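Surface presentation of antigens protein SpaS (Shigella flexneri, PDB 2VT1) is required for secretion of the three Ipa proteins and for invasion, as a type III secretion exporter of which this chain is the cytoplasmic domain. Local coordinates at residues 14-26 and 54-68. Sequence-based numbering, arbitrary orientation.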
loop_
_atom_site.group_PDB
_atom_site.type_symbol
_atom_site.label_atom_id
_atom_site.label_comp_id
_atom_site.label_asym_id
_atom_site.label_seq_id
_atom_site.Cartn_x
_atom_site.Cartn_y
_atom_site.Cartn_z
ATOM N N ILE B 14 -8.278 16.120 -0.856
ATOM C CA ILE B 14 -7.201 16.520 0.046
ATOM C C ILE B 14 -5.891 16.776 -0.700
ATOM O O ILE B 14 -5.145 17.703 -0.368
ATOM C CB ILE B 14 -6.958 15.474 1.131
ATOM C CG1 ILE B 14 -8.262 15.191 1.884
ATOM C CG2 ILE B 14 -5.882 15.971 2.084
ATOM C CD1 ILE B 14 -8.243 13.909 2.671
ATOM N N ALA B 15 -5.615 15.949 -1.704
ATOM C CA ALA B 15 -4.476 16.167 -2.579
ATOM C C ALA B 15 -4.541 15.200 -3.751
ATOM O O ALA B 15 -5.176 14.145 -3.662
ATOM C CB ALA B 15 -3.172 16.012 -1.824
ATOM N N PRO B 16 -3.891 15.569 -4.867
ATOM C CA PRO B 16 -3.912 14.760 -6.084
ATOM C C PRO B 16 -2.951 13.578 -6.003
ATOM O O PRO B 16 -2.956 12.715 -6.873
ATOM C CB PRO B 16 -3.488 15.751 -7.174
ATOM C CG PRO B 16 -2.649 16.760 -6.470
ATOM C CD PRO B 16 -3.140 16.828 -5.041
ATOM N N ALA B 17 -2.150 13.539 -4.948
ATOM C CA ALA B 17 -1.218 12.446 -4.733
ATOM C C ALA B 17 -1.813 11.405 -3.800
ATOM O O ALA B 17 -2.477 11.764 -2.823
ATOM C CB ALA B 17 0.070 12.978 -4.150
ATOM N N PRO B 18 -1.575 10.111 -4.100
ATOM C CA PRO B 18 -1.908 8.997 -3.194
ATOM C C PRO B 18 -1.148 9.101 -1.875
ATOM O O PRO B 18 -0.173 9.809 -1.800
ATOM C CB PRO B 18 -1.467 7.747 -3.981
ATOM C CG PRO B 18 -1.462 8.179 -5.421
ATOM C CD PRO B 18 -1.047 9.636 -5.390
ATOM N N PHE B 19 -1.585 8.387 -0.852
ATOM C CA PHE B 19 -1.008 8.509 0.483
ATOM C C PHE B 19 -0.603 7.123 0.980
ATOM O O PHE B 19 -1.386 6.185 0.900
ATOM C CB PHE B 19 -2.049 9.140 1.416
ATOM C CG PHE B 19 -1.678 9.135 2.881
ATOM C CD1 PHE B 19 -1.149 10.259 3.477
ATOM C CD2 PHE B 19 -1.912 8.029 3.663
ATOM C CE1 PHE B 19 -0.833 10.275 4.816
ATOM C CE2 PHE B 19 -1.592 8.036 5.017
ATOM C CZ PHE B 19 -1.065 9.162 5.593
ATOM N N ILE B 20 0.635 6.996 1.449
ATOM C CA ILE B 20 1.149 5.729 1.984
ATOM C C ILE B 20 0.733 5.529 3.446
ATOM O O ILE B 20 1.177 6.265 4.320
ATOM C CB ILE B 20 2.692 5.655 1.889
ATOM C CG1 ILE B 20 3.133 5.600 0.418
ATOM C CG2 ILE B 20 3.217 4.437 2.708
ATOM C CD1 ILE B 20 4.615 5.838 0.192
ATOM N N SER B 21 -0.106 4.523 3.680
ATOM C CA SER B 21 -0.673 4.207 4.998
ATOM C C SER B 21 0.103 3.149 5.797
ATOM O O SER B 21 -0.131 2.964 6.989
ATOM C CB SER B 21 -2.091 3.685 4.816
ATOM O OG SER B 21 -2.116 2.618 3.879
ATOM N N LEU B 22 1.000 2.430 5.140
ATOM C CA LEU B 22 1.792 1.429 5.825
ATOM C C LEU B 22 2.953 1.013 4.942
ATOM O O LEU B 22 2.867 1.024 3.715
ATOM C CB LEU B 22 0.919 0.225 6.258
ATOM C CG LEU B 22 0.456 -0.862 5.272
ATOM C CD1 LEU B 22 1.509 -1.943 5.102
ATOM C CD2 LEU B 22 -0.827 -1.490 5.755
ATOM N N ILE B 23 4.059 0.702 5.583
ATOM C CA ILE B 23 5.180 0.080 4.915
ATOM C C ILE B 23 5.703 -1.010 5.825
ATOM O O ILE B 23 6.197 -0.726 6.913
ATOM C CB ILE B 23 6.333 1.052 4.641
ATOM C CG1 ILE B 23 5.860 2.252 3.804
ATOM C CG2 ILE B 23 7.470 0.310 3.930
ATOM C CD1 ILE B 23 6.989 3.174 3.335
ATOM N N GLU B 24 5.587 -2.255 5.381
ATOM C CA GLU B 24 6.129 -3.378 6.142
ATOM C C GLU B 24 6.991 -4.238 5.218
ATOM O O GLU B 24 6.870 -4.157 3.998
ATOM C CB GLU B 24 5.010 -4.216 6.769
ATOM C CG GLU B 24 4.064 -3.439 7.670
ATOM C CD GLU B 24 4.716 -2.922 8.947
ATOM O OE1 GLU B 24 5.669 -3.561 9.447
ATOM O OE2 GLU B 24 4.257 -1.886 9.471
ATOM N N THR B 25 7.883 -5.031 5.806
ATOM C CA THR B 25 8.790 -5.860 5.049
ATOM C C THR B 25 8.816 -7.275 5.627
ATOM O O THR B 25 8.421 -7.507 6.771
ATOM C CB THR B 25 10.258 -5.294 5.083
ATOM O OG1 THR B 25 10.760 -5.311 6.432
ATOM C CG2 THR B 25 10.322 -3.869 4.549
ATOM N N ASN B 26 9.282 -8.215 4.813
ATOM C CA ASN B 26 9.492 -9.601 5.224
ATOM C C ASN B 26 8.278 -10.271 5.858
ATOM O O ASN B 26 7.223 -10.313 5.252
ATOM C CB ASN B 26 10.732 -9.686 6.110
ATOM C CG ASN B 26 11.999 -9.370 5.341
ATOM O OD1 ASN B 26 12.100 -9.698 4.153
ATOM N ND2 ASN B 26 12.959 -8.711 5.998
ATOM N N TYR B 54 9.510 1.806 -1.161
ATOM C CA TYR B 54 10.198 1.405 0.051
ATOM C C TYR B 54 11.533 2.139 0.210
ATOM O O TYR B 54 11.919 2.503 1.338
ATOM C CB TYR B 54 10.435 -0.102 0.055
ATOM C CG TYR B 54 11.281 -0.543 1.222
ATOM C CD1 TYR B 54 12.582 -0.960 1.035
ATOM C CD2 TYR B 54 10.787 -0.492 2.511
ATOM C CE1 TYR B 54 13.360 -1.340 2.099
ATOM C CE2 TYR B 54 11.548 -0.875 3.568
ATOM C CZ TYR B 54 12.835 -1.292 3.361
ATOM O OH TYR B 54 13.608 -1.668 4.430
ATOM N N LYS B 55 12.234 2.359 -0.911
ATOM C CA LYS B 55 13.560 2.985 -0.884
ATOM C C LYS B 55 13.493 4.513 -0.786
ATOM O O LYS B 55 14.501 5.149 -0.453
ATOM C CB LYS B 55 14.393 2.609 -2.122
ATOM C CG LYS B 55 14.763 1.126 -2.269
ATOM C CD LYS B 55 15.551 0.568 -1.084
ATOM C CE LYS B 55 17.021 1.022 -1.051
ATOM N NZ LYS B 55 17.773 0.610 0.197
ATOM N N THR B 56 12.325 5.104 -1.064
ATOM C CA THR B 56 12.200 6.569 -1.138
ATOM C C THR B 56 11.252 7.225 -0.122
ATOM O O THR B 56 11.292 8.444 0.036
ATOM C CB THR B 56 11.727 7.056 -2.539
ATOM O OG1 THR B 56 10.516 6.388 -2.900
ATOM C CG2 THR B 56 12.783 6.801 -3.598
ATOM N N HIS B 57 10.396 6.450 0.541
ATOM C CA HIS B 57 9.347 7.038 1.377
ATOM C C HIS B 57 9.306 6.517 2.813
ATOM O O HIS B 57 9.762 5.411 3.109
ATOM C CB HIS B 57 7.968 6.829 0.745
ATOM C CG HIS B 57 7.707 7.688 -0.457
ATOM N ND1 HIS B 57 8.129 7.346 -1.725
ATOM C CD2 HIS B 57 7.046 8.861 -0.588
ATOM C CE1 HIS B 57 7.754 8.280 -2.580
ATOM N NE2 HIS B 57 7.101 9.215 -1.914
ATOM N N THR B 58 8.762 7.349 3.698
ATOM C CA THR B 58 8.435 6.944 5.057
ATOM C C THR B 58 6.918 6.751 5.151
ATOM O O THR B 58 6.171 7.256 4.319
ATOM C CB THR B 58 8.924 8.000 6.103
ATOM O OG1 THR B 58 8.014 9.105 6.141
ATOM C CG2 THR B 58 10.301 8.508 5.744
ATOM N N LYS B 59 6.451 6.019 6.160
ATOM C CA LYS B 59 5.028 5.725 6.278
ATOM C C LYS B 59 4.269 6.992 6.621
ATOM O O LYS B 59 4.853 7.969 7.099
ATOM C CB LYS B 59 4.780 4.668 7.358
ATOM C CG LYS B 59 5.143 5.123 8.756
ATOM C CD LYS B 59 4.412 4.308 9.820
ATOM C CE LYS B 59 4.925 2.874 9.898
ATOM N NZ LYS B 59 4.222 2.132 10.983
ATOM N N TYR B 60 2.961 6.956 6.388
ATOM C CA TYR B 60 2.085 8.083 6.641
ATOM C C TYR B 60 2.575 9.341 5.936
ATOM O O TYR B 60 2.679 10.416 6.547
ATOM C CB TYR B 60 1.935 8.332 8.142
ATOM C CG TYR B 60 1.470 7.115 8.920
ATOM C CD1 TYR B 60 0.347 6.401 8.523
ATOM C CD2 TYR B 60 2.145 6.694 10.053
ATOM C CE1 TYR B 60 -0.088 5.296 9.230
ATOM C CE2 TYR B 60 1.717 5.588 10.774
ATOM C CZ TYR B 60 0.596 4.895 10.358
ATOM O OH TYR B 60 0.174 3.790 11.060
ATOM N N SER B 61 2.868 9.203 4.644
ATOM C CA SER B 61 3.249 10.350 3.827
ATOM C C SER B 61 2.660 10.248 2.407
ATOM O O SER B 61 2.335 9.148 1.931
ATOM C CB SER B 61 4.781 10.498 3.791
ATOM O OG SER B 61 5.419 9.446 3.082
ATOM N N PHE B 62 2.514 11.394 1.742
ATOM C CA PHE B 62 2.024 11.417 0.370
ATOM C C PHE B 62 3.100 11.011 -0.612
ATOM O O PHE B 62 4.270 11.256 -0.384
ATOM C CB PHE B 62 1.480 12.799 0.029
ATOM C CG PHE B 62 0.264 13.145 0.807
ATOM C CD1 PHE B 62 0.374 13.793 2.023
ATOM C CD2 PHE B 62 -0.987 12.770 0.357
ATOM C CE1 PHE B 62 -0.742 14.085 2.764
ATOM C CE2 PHE B 62 -2.110 13.064 1.099
ATOM C CZ PHE B 62 -1.986 13.723 2.303
ATOM N N VAL B 63 2.699 10.363 -1.698
ATOM C CA VAL B 63 3.652 9.947 -2.705
ATOM C C VAL B 63 4.185 11.209 -3.375
ATOM O O VAL B 63 3.425 12.124 -3.669
ATOM C CB VAL B 63 3.015 8.985 -3.720
ATOM C CG1 VAL B 63 4.021 8.584 -4.793
ATOM C CG2 VAL B 63 2.497 7.761 -3.006
ATOM N N ASP B 64 5.496 11.266 -3.588
ATOM C CA ASP B 64 6.123 12.450 -4.161
ATOM C C ASP B 64 5.780 12.595 -5.643
ATOM O O ASP B 64 5.433 11.618 -6.294
ATOM C CB ASP B 64 7.637 12.405 -3.942
ATOM C CG ASP B 64 8.287 11.217 -4.606
ATOM O OD1 ASP B 64 7.710 10.703 -5.581
ATOM O OD2 ASP B 64 9.375 10.795 -4.152
ATOM N N PHE B 65 5.865 13.822 -6.163
ATOM C CA PHE B 65 5.407 14.132 -7.527
ATOM C C PHE B 65 5.986 13.167 -8.534
ATOM O O PHE B 65 5.349 12.836 -9.525
ATOM C CB PHE B 65 5.767 15.572 -7.929
ATOM N N GLU B 66 7.198 12.705 -8.264
ATOM C CA GLU B 66 7.923 11.854 -9.195
ATOM C C GLU B 66 7.241 10.498 -9.428
ATOM O O GLU B 66 7.322 9.949 -10.519
ATOM C CB GLU B 66 9.363 11.652 -8.695
ATOM N N HIS B 67 6.567 9.964 -8.408
ATOM C CA HIS B 67 6.042 8.588 -8.475
ATOM C C HIS B 67 4.525 8.560 -8.458
ATOM O O HIS B 67 3.919 7.501 -8.507
ATOM C CB HIS B 67 6.569 7.742 -7.317
ATOM C CG HIS B 67 8.049 7.823 -7.139
ATOM N ND1 HIS B 67 8.635 8.261 -5.970
ATOM C CD2 HIS B 67 9.069 7.544 -7.987
ATOM C CE1 HIS B 67 9.949 8.239 -6.101
ATOM N NE2 HIS B 67 10.239 7.808 -7.315
ATOM N N LEU B 68 3.933 9.739 -8.402
ATOM C CA LEU B 68 2.498 9.899 -8.302
ATOM C C LEU B 68 1.684 9.128 -9.367
ATOM O O LEU B 68 0.757 8.383 -9.043
ATOM C CB LEU B 68 2.210 11.388 -8.408
ATOM C CG LEU B 68 0.888 11.930 -7.892
ATOM C CD1 LEU B 68 0.871 13.439 -8.109
ATOM C CD2 LEU B 68 -0.297 11.254 -8.575
HETATM O O HOH W 1 5.294 -0.118 11.298
#
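Phe19 and Phe62 form an antiparallel non-hydrogen-bonded pair, flanked by two nearly straight backbone bonds: Val63 N to Pro18 O (2.9 Å, 172° at the hydrogen) and Ile20 N to Ser61 O (2.8 Å). At Ile20 the pairing distorts: Tyr60 and Ser61 both face it, their N-H groups giving weak bonds to its carbonyl, a G1 beta bulge with Tyr60 in left-handed backbone geometry. On the face bearing the two phenylalanines, Phe19 directs an edge at the ring of Phe62, CD1 standing over the ring centre, in a T-shaped pair with planes at 74°. Phe19 reaches across because its CG lies anti to the backbone N (chi1 171°), which also brings CZ to 3.5 Å from Tyr60 CA. On the other face, Ile20 CD1 meets His57 CB at 3.5 Å, while CG1 packs crosswise on Val63 CG2. The imidazole is fixed by Asp64 N, which donates to NE2 in the ring plane, and by its own ND1 donating to Thr56 OG1. Leu68 CD2 lies 3.7 Å from Pro18 CD. Further along, Ile23 CG2 touches the edge of Tyr54, and Thr25 CG2 approaches Tyr54 CE2 to 3.4 Å. Strand 4-9 pairs on the other side of strand 19-25, which is therefore central, with the short 61-62 at one edge of a three-stranded antiparallel sheet in the cytoplasmic domain of this FlhB/YscU/SpaS family exporter.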